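Fructuronate-tagaturonate epimerase UxaE from Cohnella laeviribosi in complex with 1 glycerol (Cohnella laeviribosi, PDB 6IL9) probably interconverts fructuronate and tagaturonate by epimerisation, on a TIM-barrel fold that holds a zinc ion. Local coordinates at residues Y155-D160 with L174-L179; P84-K89 with A265-I270; P384-R389 with S455-E460; V376-K381 with R463-R468; E185-E190 with R245-F250. All coordinates share one frame; numbering follows the deposited sequence.

Contact 1: Y155-D160 with L174-L179; sequences YGADGD and LGFTML
The F176 ring is set against the backbone of A157-G159: D158 N lies in its plane at the edge, while A157 C, D158 C and G159 N meet it obliquely, with CD2 3.5 Å from A157 C. Its CG stands anti to its own carbonyl carbon (chi1 -78°), a turn that brings CD2 within 3.6 Å of A157 CB. Elsewhere the ring meets Y135, and I139 of helix 135-149 touches it. The segments belong to one beta-alpha-beta crossover of the TIM barrel, where strands 156-162 and 178-182 run parallel and helix 165-173 connects them. The parallel register pairs D158 with M178 and G159 with L179. A157 O is gripped twice, by T177 N in its carbonyl plane and by M178 N tilted 26° from it. G159 N then donates to M178 O at 2.9 Å. On the face carrying D158 and M178, the extended methionine chain runs obliquely across the carboxylate, CG 3.5 Å from D158 OD1 and CE near OD2. That carboxylate has polar partners of its own, K366 at OD2 and T180 at OD1, so the thioether packs against an acid already engaged. G159 has little room for a side chain, since a beta carbon would press on L179 CD2. A157 N points almost straight at T177 OG1, 3.1 Å away, with an N-H...O angle of 169°.

Contact 2: P84-K89 with A265-I270; sequences PQAFGK and AVDFEI
D267 aims its carboxylate at the backbone of F87 and G88, and the two oxygens divide the work unequally. OD2 receives F87 N on its syn lone pair at 2.8 Å, and the N-H...O angle of 177° makes this bond almost straight. G88 N donates to OD1 at 3.2 Å, also on the syn side but 21° out of the carboxylate plane; its second approach, to OD2, is weak. The D267 CG lies anti to the carbonyl carbon (chi1 -69°), which directs the acid toward the loop. A86 packs beside this grip: its CB is 3.6 Å from D267 OD2 and 4.0 Å from A265 CB, so two methyl groups meet at the more exposed end. The F87 side chain touches D267 OD2 through CB alone, and its ring stacks on H117. The contact thus fastens the loop between helix 69-78 and strand 93-96 to the start of barrel strand 267-271, whose D267 backbone bonds to T177, just before strand 178-182, and to L179 within it.

Contact 3: P384-R389 with S455-E460; sequences PGLYRR and SLFRDE
R389 starts with CG anti to its carbonyl carbon and bends at chi3 (51°), which turns its guanidinium onto F457 and L456. F457 CE1 lies over one guanidinium face, near the edge of that face and 3.4 Å from NH2, with the two planes 45° apart. NH2 also donates to L456 O at 2.9 Å, from 37° above the carbonyl plane rather than along a lone pair, while L456 CD1 sits at the guanidinium edge. The contact joins the N-terminal part of helix 384-402, which supplies L386 and R389, to the start of helix 458-467, which begins just after F457, its N-cap residue. E460, extended from the second helix, reaches NH1 by a long salt bridge of 3.7 Å to OE1, and a water bonded to both atoms bridges the same gap. A methionine in place of R389 would probably leave L456 O without this donor and E460 without the positive partner of its long salt bridge. The L386 and E460 chains run alongside one another in opposite senses, with L386 CD2 3.9 Å from E460 CG. L386 CD1 meets F457 CD1 at 4.1 Å, and the same phenylalanine ring lies edge-to-face with Y393.

Contact 4: V376-K381 with R463-R468; sequences VRIVAK and RTLSER
Helix 369-382, which follows the last barrel strand in chain order, 363-367, crosses helix 458-467 almost perpendicularly: their local axes come within 9.9 Å at a signed angle of 87°. Such a crossing confines the meeting to a few side chains around I378 and V379. V379 CG2, anti to its own carbonyl carbon, touches both T464 OG1 at 3.6 Å and L465 CD2 at 3.7 Å, and the valine meets each of these side chains at about a right angle. The T464 hydroxyl also makes a weak bond back to F461 O. I378 works through two carbons: CB is 4.4 Å from L465 CD1, and CG2 is 3.7 Å from R468 CB. The arginine touches with the aliphatic base of its chain, while its NH2 forms a salt bridge with D471. Around this largely apolar crossing, V379 also packs on L386 and Y387 of helix 384-402, L465 reaches A375 of helix 369-382, and helix 469-487 adds Y472 against L465 and D471 against I378.

Contact 5: E185-E190 with R245-F250; sequences EQIDNE and REAIQF
Stacking dominates here, where the loop after strand 178-182 of the TIM barrel packs on helix 234-259. The Q186 amide lies flat over one face of F250, the planes 13° apart, with NE2 3.4 Å above the ring plane and over its centre. A bend at chi2 (82°) folds the glutamine chain so that its amide covers the ring, and CD comes 3.5 Å from F250 CD2. An alanine in place of F250 would remove this flat surface and is likely to leave the Q186 amide free to turn. Apolar contacts continue along the helix: Q186 CB rests 3.6 Å from A247 CA, and I187 CD1 meets A247 CB at 3.7 Å. I187 also touches V243 and Y244 of the same helix, extending this packing toward the preceding turn. The polar link is made through water. E246 brings its aliphatic carbons beside Q186 O, but its carboxylate joins that oxygen through a water that donates to both Q186 O and E246 OE1. A second water donates to Q186 O at 2.6 Å and accepts from A247 N at 2.9 Å, at the kink, where this nitrogen has no bond to the preceding helical turn.

How the contacts relate
Contacts 1 and 2 form one continuous patch of the barrel, their centres 8 Å apart: strands 178-182 and 267-271 are neighbours, and Y155 OH packs 3.4 Å from P84 CD. The D158 side chain in contact 1 is about 9 Å from the zinc ion, which H161, D273 and H343 bind, and about 7 Å from a glycerol, probably from the crystallisation liquor, that D160 of the same segment hydrogen-bonds. Contacts 3 and 4 share helix 458-467, with centres 10 Å apart; Y387 CE1 packs 3.5 Å from V376 CG1. They lie across the chain's centre from contact 2. Contact 5 stands apart from both pairs, its nearest atoms about 6 Å from contact 2, with the I187 side chain about 12 Å from the zinc.

Contact 1: Y155-D160 with L174-L179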
# COMPACT_ATOMS: atom_id res chain seq x y z
N TYR A 155 -10.33 -0.59 -9.76
CA TYR A 155 -9.24 -0.42 -8.81
C TYR A 155 -9.73 -0.82 -7.42
O TYR A 155 -10.93 -0.80 -7.14
CB TYR A 155 -8.71 1.03 -8.78
CG TYR A 155 -9.64 1.99 -8.09
CD1 TYR A 155 -10.68 2.60 -8.78
CD2 TYR A 155 -9.49 2.30 -6.73
CE1 TYR A 155 -11.55 3.46 -8.15
CE2 TYR A 155 -10.35 3.15 -6.10
CZ TYR A 155 -11.38 3.73 -6.81
OH TYR A 155 -12.23 4.59 -6.15
N GLY A 156 -8.78 -1.18 -6.56
CA GLY A 156 -9.08 -1.57 -5.20
C GLY A 156 -8.66 -0.57 -4.15
O GLY A 156 -7.86 0.33 -4.42
N ALA A 157 -9.18 -0.73 -2.93
CA ALA A 157 -8.85 0.13 -1.80
C ALA A 157 -8.57 -0.74 -0.59
O ALA A 157 -9.44 -1.52 -0.17
CB ALA A 157 -10.00 1.11 -1.50
N ASP A 158 -7.38 -0.60 -0.02
CA ASP A 158 -6.85 -1.47 1.03
C ASP A 158 -6.74 -0.70 2.34
O ASP A 158 -6.05 0.33 2.40
CB ASP A 158 -5.48 -2.02 0.60
CG ASP A 158 -4.80 -2.89 1.64
OD1 ASP A 158 -5.44 -3.37 2.60
OD2 ASP A 158 -3.58 -3.10 1.46
N GLY A 159 -7.44 -1.17 3.36
CA GLY A 159 -7.22 -0.70 4.71
C GLY A 159 -6.02 -1.44 5.27
O GLY A 159 -6.15 -2.57 5.75
N ASP A 160 -4.85 -0.82 5.17
CA ASP A 160 -3.59 -1.51 5.37
C ASP A 160 -3.22 -1.52 6.84
O ASP A 160 -3.44 -0.54 7.55
CB ASP A 160 -2.50 -0.82 4.54
CG ASP A 160 -1.18 -1.53 4.59
OD1 ASP A 160 -1.15 -2.75 4.84
OD2 ASP A 160 -0.15 -0.85 4.39
N LEU A 174 -16.36 2.91 5.04
CA LEU A 174 -15.90 3.86 4.04
C LEU A 174 -15.73 3.24 2.65
O LEU A 174 -15.33 3.95 1.72
CB LEU A 174 -14.58 4.49 4.50
CG LEU A 174 -14.71 5.47 5.68
CD1 LEU A 174 -13.34 6.02 6.08
CD2 LEU A 174 -15.67 6.60 5.33
N GLY A 175 -16.04 1.96 2.48
CA GLY A 175 -16.04 1.35 1.17
C GLY A 175 -14.77 0.64 0.78
O GLY A 175 -14.60 0.31 -0.40
N PHE A 176 -13.86 0.39 1.72
CA PHE A 176 -12.65 -0.33 1.38
C PHE A 176 -12.99 -1.76 0.97
O PHE A 176 -13.92 -2.37 1.49
CB PHE A 176 -11.66 -0.31 2.54
CG PHE A 176 -10.93 1.00 2.64
CD1 PHE A 176 -11.54 2.09 3.23
CD2 PHE A 176 -9.67 1.15 2.09
CE1 PHE A 176 -10.89 3.32 3.30
CE2 PHE A 176 -9.00 2.37 2.17
CZ PHE A 176 -9.61 3.46 2.76
N THR A 177 -12.24 -2.27 -0.02
CA THR A 177 -12.53 -3.56 -0.62
C THR A 177 -11.49 -4.61 -0.25
O THR A 177 -11.70 -5.80 -0.50
CB THR A 177 -12.61 -3.43 -2.14
OG1 THR A 177 -11.42 -2.79 -2.64
CG2 THR A 177 -13.82 -2.60 -2.52
N MET A 178 -10.39 -4.18 0.34
CA MET A 178 -9.33 -5.05 0.83
C MET A 178 -9.08 -4.67 2.27
O MET A 178 -8.99 -3.48 2.58
CB MET A 178 -8.07 -4.89 -0.03
CG MET A 178 -6.87 -5.69 0.42
SD MET A 178 -5.53 -5.68 -0.82
CE MET A 178 -4.32 -6.61 0.11
N LEU A 179 -9.02 -5.65 3.16
CA LEU A 179 -8.77 -5.40 4.58
C LEU A 179 -7.56 -6.20 5.01
O LEU A 179 -7.57 -7.43 4.94
CB LEU A 179 -9.99 -5.76 5.44
CG LEU A 179 -11.14 -4.76 5.48
CD1 LEU A 179 -11.96 -4.95 6.74
CD2 LEU A 179 -10.63 -3.35 5.39

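Contact 2: P84-K89 with A265-I270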
# COMPACT_ATOMS: atom_id res chain seq x y z
N PRO A 84 -14.29 1.70 -5.63
CA PRO A 84 -13.36 0.57 -5.46
C PRO A 84 -14.10 -0.76 -5.55
O PRO A 84 -15.26 -0.88 -5.16
CB PRO A 84 -12.80 0.78 -4.05
CG PRO A 84 -13.09 2.22 -3.71
CD PRO A 84 -14.35 2.56 -4.44
N GLN A 85 -13.39 -1.78 -6.06
CA GLN A 85 -13.93 -3.13 -6.15
C GLN A 85 -12.92 -4.15 -5.62
O GLN A 85 -11.71 -3.94 -5.67
CB GLN A 85 -14.30 -3.50 -7.59
CG GLN A 85 -13.10 -3.70 -8.49
CD GLN A 85 -13.47 -4.41 -9.78
OE1 GLN A 85 -13.91 -3.79 -10.74
NE2 GLN A 85 -13.31 -5.73 -9.79
N ALA A 86 -13.45 -5.24 -5.09
CA ALA A 86 -12.63 -6.39 -4.74
C ALA A 86 -12.26 -7.15 -6.00
O ALA A 86 -12.91 -7.03 -7.04
CB ALA A 86 -13.39 -7.31 -3.78
N PHE A 87 -11.19 -7.96 -5.91
CA PHE A 87 -10.70 -8.68 -7.09
C PHE A 87 -10.68 -10.19 -6.94
O PHE A 87 -10.54 -10.88 -7.96
CB PHE A 87 -9.28 -8.20 -7.45
CG PHE A 87 -9.27 -6.82 -8.02
CD1 PHE A 87 -9.80 -6.58 -9.27
CD2 PHE A 87 -8.80 -5.75 -7.27
CE1 PHE A 87 -9.83 -5.29 -9.80
CE2 PHE A 87 -8.83 -4.47 -7.78
CZ PHE A 87 -9.34 -4.24 -9.04
N GLY A 88 -10.81 -10.72 -5.74
CA GLY A 88 -10.63 -12.16 -5.56
C GLY A 88 -9.16 -12.53 -5.69
O GLY A 88 -8.29 -11.69 -5.84
N LYS A 89 -8.89 -13.84 -5.63
CA LYS A 89 -7.53 -14.30 -5.38
C LYS A 89 -6.86 -14.95 -6.59
O LYS A 89 -5.77 -15.53 -6.43
CB LYS A 89 -7.52 -15.25 -4.18
CG LYS A 89 -8.44 -16.45 -4.30
CD LYS A 89 -8.64 -17.15 -2.96
CE LYS A 89 -9.84 -16.59 -2.24
NZ LYS A 89 -10.08 -17.30 -0.95
N ALA A 265 -18.39 -8.24 -1.26
CA ALA A 265 -17.11 -8.93 -1.40
C ALA A 265 -15.98 -8.11 -0.77
O ALA A 265 -15.86 -6.90 -1.02
CB ALA A 265 -16.81 -9.20 -2.87
N VAL A 266 -15.14 -8.77 0.02
CA VAL A 266 -14.00 -8.13 0.68
C VAL A 266 -12.81 -9.07 0.55
O VAL A 266 -12.92 -10.27 0.83
CB VAL A 266 -14.28 -7.83 2.17
CG1 VAL A 266 -13.00 -7.43 2.89
CG2 VAL A 266 -15.34 -6.74 2.32
N ASP A 267 -11.68 -8.53 0.12
CA ASP A 267 -10.45 -9.31 0.04
C ASP A 267 -9.73 -9.18 1.37
O ASP A 267 -9.32 -8.08 1.75
CB ASP A 267 -9.58 -8.82 -1.12
CG ASP A 267 -10.19 -9.13 -2.47
OD1 ASP A 267 -10.91 -10.15 -2.61
OD2 ASP A 267 -9.94 -8.34 -3.40
N PHE A 268 -9.58 -10.30 2.07
CA PHE A 268 -9.08 -10.34 3.44
C PHE A 268 -7.62 -10.78 3.40
O PHE A 268 -7.33 -11.92 3.03
CB PHE A 268 -9.94 -11.31 4.25
CG PHE A 268 -9.61 -11.41 5.71
CD1 PHE A 268 -9.43 -10.28 6.49
CD2 PHE A 268 -9.55 -12.66 6.32
CE1 PHE A 268 -9.15 -10.39 7.86
CE2 PHE A 268 -9.28 -12.78 7.69
CZ PHE A 268 -9.08 -11.64 8.45
N GLU A 269 -6.70 -9.88 3.76
CA GLU A 269 -5.28 -10.20 3.82
C GLU A 269 -4.87 -10.41 5.26
O GLU A 269 -5.21 -9.60 6.13
CB GLU A 269 -4.42 -9.09 3.20
CG GLU A 269 -2.94 -9.30 3.50
CD GLU A 269 -2.01 -8.47 2.64
OE1 GLU A 269 -1.40 -7.52 3.19
OE2 GLU A 269 -1.86 -8.76 1.43
N ILE A 270 -4.15 -11.49 5.53
CA ILE A 270 -3.61 -11.75 6.86
C ILE A 270 -2.13 -11.36 6.84
O ILE A 270 -1.36 -11.87 6.02
CB ILE A 270 -3.81 -13.21 7.27
CG1 ILE A 270 -5.31 -13.46 7.46
CG2 ILE A 270 -3.05 -13.49 8.57
CD1 ILE A 270 -5.70 -14.90 7.29

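Contact 3: P384-R389 with S455-E460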
# COMPACT_ATOMS: atom_id res chain seq x y z
N PRO A 384 16.44 22.41 -5.79
CA PRO A 384 17.52 21.95 -4.90
C PRO A 384 17.56 22.66 -3.57
O PRO A 384 17.90 22.04 -2.55
CB PRO A 384 18.79 22.22 -5.73
CG PRO A 384 18.39 23.23 -6.77
CD PRO A 384 16.95 22.95 -7.07
N GLY A 385 17.22 23.96 -3.53
CA GLY A 385 17.19 24.65 -2.25
C GLY A 385 16.21 24.03 -1.27
O GLY A 385 16.50 23.94 -0.07
N LEU A 386 15.05 23.60 -1.77
CA LEU A 386 14.08 22.93 -0.91
C LEU A 386 14.59 21.55 -0.51
O LEU A 386 14.45 21.15 0.66
CB LEU A 386 12.72 22.81 -1.61
CG LEU A 386 11.63 22.07 -0.84
CD1 LEU A 386 11.35 22.73 0.50
CD2 LEU A 386 10.34 21.96 -1.67
N TYR A 387 15.18 20.81 -1.45
CA TYR A 387 15.71 19.50 -1.11
C TYR A 387 16.73 19.60 0.03
O TYR A 387 16.68 18.82 1.00
CB TYR A 387 16.35 18.81 -2.33
CG TYR A 387 16.89 17.48 -1.87
CD1 TYR A 387 16.06 16.36 -1.80
CD2 TYR A 387 18.20 17.36 -1.40
CE1 TYR A 387 16.53 15.15 -1.31
CE2 TYR A 387 18.68 16.16 -0.90
CZ TYR A 387 17.84 15.06 -0.86
OH TYR A 387 18.32 13.87 -0.36
N ARG A 388 17.67 20.54 -0.07
CA ARG A 388 18.70 20.68 0.97
C ARG A 388 18.07 20.93 2.33
O ARG A 388 18.48 20.34 3.34
CB ARG A 388 19.66 21.82 0.63
CG ARG A 388 20.50 21.59 -0.60
CD ARG A 388 21.52 22.74 -0.81
NE ARG A 388 22.27 22.51 -2.04
CZ ARG A 388 23.39 21.79 -2.11
NH1 ARG A 388 23.92 21.25 -1.02
NH2 ARG A 388 23.97 21.62 -3.28
N ARG A 389 17.07 21.82 2.39
CA ARG A 389 16.42 22.09 3.66
C ARG A 389 15.72 20.85 4.21
O ARG A 389 15.77 20.57 5.41
CB ARG A 389 15.44 23.25 3.50
CG ARG A 389 16.14 24.58 3.25
CD ARG A 389 15.14 25.69 3.02
NE ARG A 389 14.14 25.70 4.07
CZ ARG A 389 12.83 25.65 3.87
NH1 ARG A 389 12.35 25.60 2.63
NH2 ARG A 389 12.00 25.66 4.90
N SER A 455 3.49 26.05 7.33
CA SER A 455 4.26 24.85 7.01
C SER A 455 5.71 25.22 6.71
O SER A 455 6.00 26.25 6.09
CB SER A 455 3.63 24.09 5.84
OG SER A 455 3.98 24.67 4.61
N LEU A 456 6.63 24.37 7.17
CA LEU A 456 8.04 24.59 6.93
C LEU A 456 8.45 24.13 5.54
O LEU A 456 9.22 24.81 4.86
CB LEU A 456 8.86 23.89 8.02
CG LEU A 456 10.37 24.15 8.10
CD1 LEU A 456 10.71 25.64 8.28
CD2 LEU A 456 10.98 23.32 9.23
N PHE A 457 7.92 22.98 5.09
CA PHE A 457 8.22 22.47 3.76
C PHE A 457 7.00 22.12 2.93
O PHE A 457 7.09 22.14 1.70
CB PHE A 457 9.09 21.21 3.82
CG PHE A 457 10.24 21.31 4.77
CD1 PHE A 457 11.29 22.18 4.52
CD2 PHE A 457 10.29 20.51 5.90
CE1 PHE A 457 12.35 22.27 5.39
CE2 PHE A 457 11.34 20.60 6.78
CZ PHE A 457 12.38 21.48 6.52
N ARG A 458 5.86 21.81 3.55
CA ARG A 458 4.81 21.07 2.85
C ARG A 458 4.20 21.88 1.71
O ARG A 458 3.97 21.35 0.62
CB ARG A 458 3.74 20.65 3.85
CG ARG A 458 2.64 19.81 3.22
CD ARG A 458 1.59 19.46 4.25
NE ARG A 458 0.58 18.56 3.72
CZ ARG A 458 -0.44 18.95 2.95
NH1 ARG A 458 -0.58 20.23 2.64
NH2 ARG A 458 -1.31 18.06 2.51
N ASP A 459 3.92 23.17 1.94
CA ASP A 459 3.30 23.97 0.89
C ASP A 459 4.21 24.10 -0.32
O ASP A 459 3.76 23.93 -1.47
CB ASP A 459 2.92 25.35 1.43
CG ASP A 459 1.82 25.29 2.46
OD1 ASP A 459 0.97 24.37 2.36
OD2 ASP A 459 1.80 26.14 3.37
N GLU A 460 5.49 24.42 -0.10
CA GLU A 460 6.40 24.54 -1.23
C GLU A 460 6.62 23.19 -1.90
O GLU A 460 6.78 23.13 -3.12
CB GLU A 460 7.73 25.14 -0.79
CG GLU A 460 8.63 25.45 -1.96
CD GLU A 460 9.97 26.07 -1.57
OE1 GLU A 460 10.24 26.22 -0.35
OE2 GLU A 460 10.75 26.38 -2.49
O HOH W 1 13.10 26.19 0.36

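Contact 4: V376-K381 with R463-R468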
# COMPACT_ATOMS: atom_id res chain seq x y z
N VAL A 376 10.31 13.19 -3.82
CA VAL A 376 11.51 13.81 -3.28
C VAL A 376 12.58 13.94 -4.37
O VAL A 376 13.26 14.97 -4.47
CB VAL A 376 12.03 13.01 -2.07
CG1 VAL A 376 13.41 13.54 -1.64
CG2 VAL A 376 11.05 13.10 -0.91
N ARG A 377 12.72 12.90 -5.20
CA ARG A 377 13.69 12.96 -6.29
C ARG A 377 13.38 14.12 -7.24
O ARG A 377 14.29 14.81 -7.71
CB ARG A 377 13.71 11.64 -7.04
CG ARG A 377 14.88 11.48 -7.98
CD ARG A 377 14.59 10.45 -9.05
NE ARG A 377 14.30 9.10 -8.55
CZ ARG A 377 15.22 8.22 -8.17
NH1 ARG A 377 16.51 8.54 -8.18
NH2 ARG A 377 14.86 7.01 -7.75
N ILE A 378 12.10 14.36 -7.53
CA ILE A 378 11.75 15.51 -8.36
C ILE A 378 12.19 16.81 -7.69
O ILE A 378 12.67 17.73 -8.36
CB ILE A 378 10.23 15.52 -8.65
CG1 ILE A 378 9.85 14.35 -9.56
CG2 ILE A 378 9.82 16.88 -9.28
CD1 ILE A 378 10.52 14.34 -10.90
N VAL A 379 12.01 16.91 -6.37
CA VAL A 379 12.44 18.11 -5.66
C VAL A 379 13.95 18.27 -5.74
O VAL A 379 14.47 19.37 -6.00
CB VAL A 379 11.95 18.08 -4.19
CG1 VAL A 379 12.53 19.26 -3.40
CG2 VAL A 379 10.43 18.11 -4.13
N ALA A 380 14.69 17.17 -5.55
CA ALA A 380 16.14 17.26 -5.69
C ALA A 380 16.54 17.76 -7.08
O ALA A 380 17.51 18.52 -7.21
CB ALA A 380 16.79 15.90 -5.41
N LYS A 381 15.80 17.36 -8.11
CA LYS A 381 16.15 17.72 -9.49
C LYS A 381 15.74 19.15 -9.85
O LYS A 381 16.42 19.80 -10.65
CB LYS A 381 15.49 16.76 -10.48
CG LYS A 381 16.10 15.37 -10.50
CD LYS A 381 15.36 14.45 -11.45
CE LYS A 381 15.94 13.04 -11.41
NZ LYS A 381 17.20 12.95 -12.19
N ARG A 463 3.75 22.65 -4.16
CA ARG A 463 3.84 23.61 -5.25
C ARG A 463 4.81 23.13 -6.32
O ARG A 463 4.50 23.18 -7.52
CB ARG A 463 4.25 24.98 -4.70
CG ARG A 463 3.81 26.17 -5.51
CD ARG A 463 3.54 27.37 -4.60
NE ARG A 463 4.66 27.64 -3.69
CZ ARG A 463 4.55 27.76 -2.36
NH1 ARG A 463 3.36 27.66 -1.77
NH2 ARG A 463 5.62 28.00 -1.62
N THR A 464 5.99 22.63 -5.93
CA THR A 464 6.90 22.15 -6.97
C THR A 464 6.38 20.88 -7.61
O THR A 464 6.58 20.69 -8.82
CB THR A 464 8.33 21.93 -6.45
OG1 THR A 464 8.47 20.60 -5.93
CG2 THR A 464 8.71 22.94 -5.40
N LEU A 465 5.70 20.01 -6.86
CA LEU A 465 5.22 18.78 -7.48
C LEU A 465 4.09 19.06 -8.46
O LEU A 465 3.96 18.36 -9.48
CB LEU A 465 4.80 17.77 -6.42
CG LEU A 465 5.87 16.73 -6.04
CD1 LEU A 465 6.08 15.73 -7.18
CD2 LEU A 465 7.19 17.42 -5.72
N SER A 466 3.27 20.08 -8.20
CA SER A 466 2.26 20.48 -9.17
C SER A 466 2.90 21.09 -10.41
O SER A 466 2.51 20.77 -11.54
CB SER A 466 1.28 21.46 -8.52
OG SER A 466 0.30 21.87 -9.45
N GLU A 467 3.90 21.96 -10.23
CA GLU A 467 4.61 22.53 -11.38
C GLU A 467 5.29 21.45 -12.20
O GLU A 467 5.44 21.60 -13.42
CB GLU A 467 5.64 23.56 -10.90
CG GLU A 467 5.02 24.80 -10.28
CD GLU A 467 5.99 25.59 -9.40
OE1 GLU A 467 5.56 26.59 -8.79
OE2 GLU A 467 7.18 25.21 -9.31
N ARG A 468 5.71 20.35 -11.57
CA ARG A 468 6.44 19.28 -12.25
C ARG A 468 5.60 18.01 -12.34
O ARG A 468 6.11 16.90 -12.28
CB ARG A 468 7.76 18.98 -11.53
CG ARG A 468 8.54 20.21 -11.07
CD ARG A 468 8.81 21.17 -12.20
NE ARG A 468 9.70 20.58 -13.19
CZ ARG A 468 10.65 21.27 -13.83
NH1 ARG A 468 10.83 22.55 -13.57
NH2 ARG A 468 11.41 20.65 -14.73

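Contact 5: E185-E190 with R245-F250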
# COMPACT_ATOMS: atom_id res chain seq x y z
N GLU A 185 0.79 -8.24 16.89
CA GLU A 185 0.70 -8.09 18.34
C GLU A 185 0.23 -9.36 19.03
O GLU A 185 0.44 -9.51 20.24
CB GLU A 185 -0.23 -6.92 18.68
CG GLU A 185 0.30 -5.58 18.19
CD GLU A 185 -0.21 -4.41 19.00
OE1 GLU A 185 0.12 -3.26 18.62
OE2 GLU A 185 -0.93 -4.63 19.99
N GLN A 186 -0.41 -10.27 18.31
CA GLN A 186 -0.85 -11.53 18.90
C GLN A 186 0.20 -12.62 18.82
O GLN A 186 0.07 -13.64 19.51
CB GLN A 186 -2.14 -12.00 18.21
CG GLN A 186 -3.40 -11.27 18.66
CD GLN A 186 -3.60 -9.93 17.96
OE1 GLN A 186 -2.92 -9.61 16.99
NE2 GLN A 186 -4.54 -9.14 18.46
N ILE A 187 1.24 -12.43 18.01
CA ILE A 187 2.30 -13.42 17.87
C ILE A 187 3.10 -13.49 19.17
O ILE A 187 3.46 -12.45 19.74
CB ILE A 187 3.20 -13.08 16.68
CG1 ILE A 187 2.38 -13.02 15.39
CG2 ILE A 187 4.32 -14.09 16.55
CD1 ILE A 187 1.92 -14.37 14.89
N ASP A 188 3.39 -14.70 19.63
CA ASP A 188 4.19 -14.88 20.84
C ASP A 188 5.65 -15.02 20.43
O ASP A 188 6.15 -16.12 20.20
CB ASP A 188 3.69 -16.07 21.65
CG ASP A 188 4.31 -16.13 23.04
OD1 ASP A 188 5.38 -15.53 23.22
OD2 ASP A 188 3.72 -16.76 23.94
N ASN A 189 6.35 -13.89 20.36
CA ASN A 189 7.72 -13.91 19.87
C ASN A 189 8.68 -14.53 20.89
O ASN A 189 9.67 -15.16 20.49
CB ASN A 189 8.17 -12.49 19.50
CG ASN A 189 7.67 -12.07 18.13
OD1 ASN A 189 8.26 -12.41 17.11
ND2 ASN A 189 6.57 -11.31 18.10
N GLU A 190 8.42 -14.37 22.19
CA GLU A 190 9.30 -14.99 23.17
C GLU A 190 9.21 -16.51 23.10
O GLU A 190 10.21 -17.21 23.27
CB GLU A 190 8.99 -14.47 24.57
CG GLU A 190 7.53 -14.11 24.83
CD GLU A 190 7.34 -13.36 26.13
OE1 GLU A 190 8.09 -13.64 27.09
OE2 GLU A 190 6.45 -12.48 26.20
N ARG A 245 -1.05 -19.64 17.94
CA ARG A 245 -2.44 -19.98 18.24
C ARG A 245 -3.28 -18.74 18.53
O ARG A 245 -4.40 -18.61 18.02
CB ARG A 245 -2.54 -20.96 19.42
CG ARG A 245 -3.98 -21.25 19.81
CD ARG A 245 -4.11 -22.26 20.93
NE ARG A 245 -5.36 -22.07 21.68
CZ ARG A 245 -6.56 -22.48 21.28
NH1 ARG A 245 -6.71 -23.13 20.12
NH2 ARG A 245 -7.62 -22.25 22.03
N GLU A 246 -2.76 -17.83 19.37
CA GLU A 246 -3.54 -16.65 19.70
C GLU A 246 -3.79 -15.79 18.47
O GLU A 246 -4.86 -15.20 18.31
CB GLU A 246 -2.83 -15.85 20.80
CG GLU A 246 -3.60 -14.62 21.25
CD GLU A 246 -2.87 -13.85 22.34
OE1 GLU A 246 -2.01 -14.45 23.03
OE2 GLU A 246 -3.17 -12.65 22.52
N ALA A 247 -2.80 -15.72 17.57
CA ALA A 247 -3.00 -14.97 16.33
C ALA A 247 -4.04 -15.63 15.44
O ALA A 247 -4.85 -14.95 14.81
CB ALA A 247 -1.67 -14.83 15.59
N ILE A 248 -4.02 -16.97 15.37
CA ILE A 248 -5.02 -17.70 14.58
C ILE A 248 -6.42 -17.42 15.12
O ILE A 248 -7.36 -17.16 14.36
CB ILE A 248 -4.71 -19.20 14.60
CG1 ILE A 248 -3.40 -19.48 13.85
CG2 ILE A 248 -5.88 -20.02 14.02
CD1 ILE A 248 -2.86 -20.88 14.10
N GLN A 249 -6.57 -17.48 16.45
CA GLN A 249 -7.87 -17.20 17.04
C GLN A 249 -8.34 -15.80 16.70
O GLN A 249 -9.54 -15.57 16.47
CB GLN A 249 -7.80 -17.39 18.55
CG GLN A 249 -7.55 -18.81 18.97
CD GLN A 249 -8.65 -19.73 18.50
OE1 GLN A 249 -8.40 -20.72 17.80
NE2 GLN A 249 -9.89 -19.41 18.87
N PHE A 250 -7.41 -14.85 16.65
CA PHE A 250 -7.73 -13.47 16.33
C PHE A 250 -8.15 -13.33 14.87
O PHE A 250 -9.10 -12.60 14.56
CB PHE A 250 -6.52 -12.58 16.64
CG PHE A 250 -6.72 -11.12 16.35
CD1 PHE A 250 -7.72 -10.39 16.99
CD2 PHE A 250 -5.90 -10.47 15.44
CE1 PHE A 250 -7.90 -9.04 16.72
CE2 PHE A 250 -6.08 -9.12 15.16
CZ PHE A 250 -7.08 -8.41 15.80
O HOH W 2 -0.09 -16.06 18.54
O HOH W 3 0.95 -13.95 22.14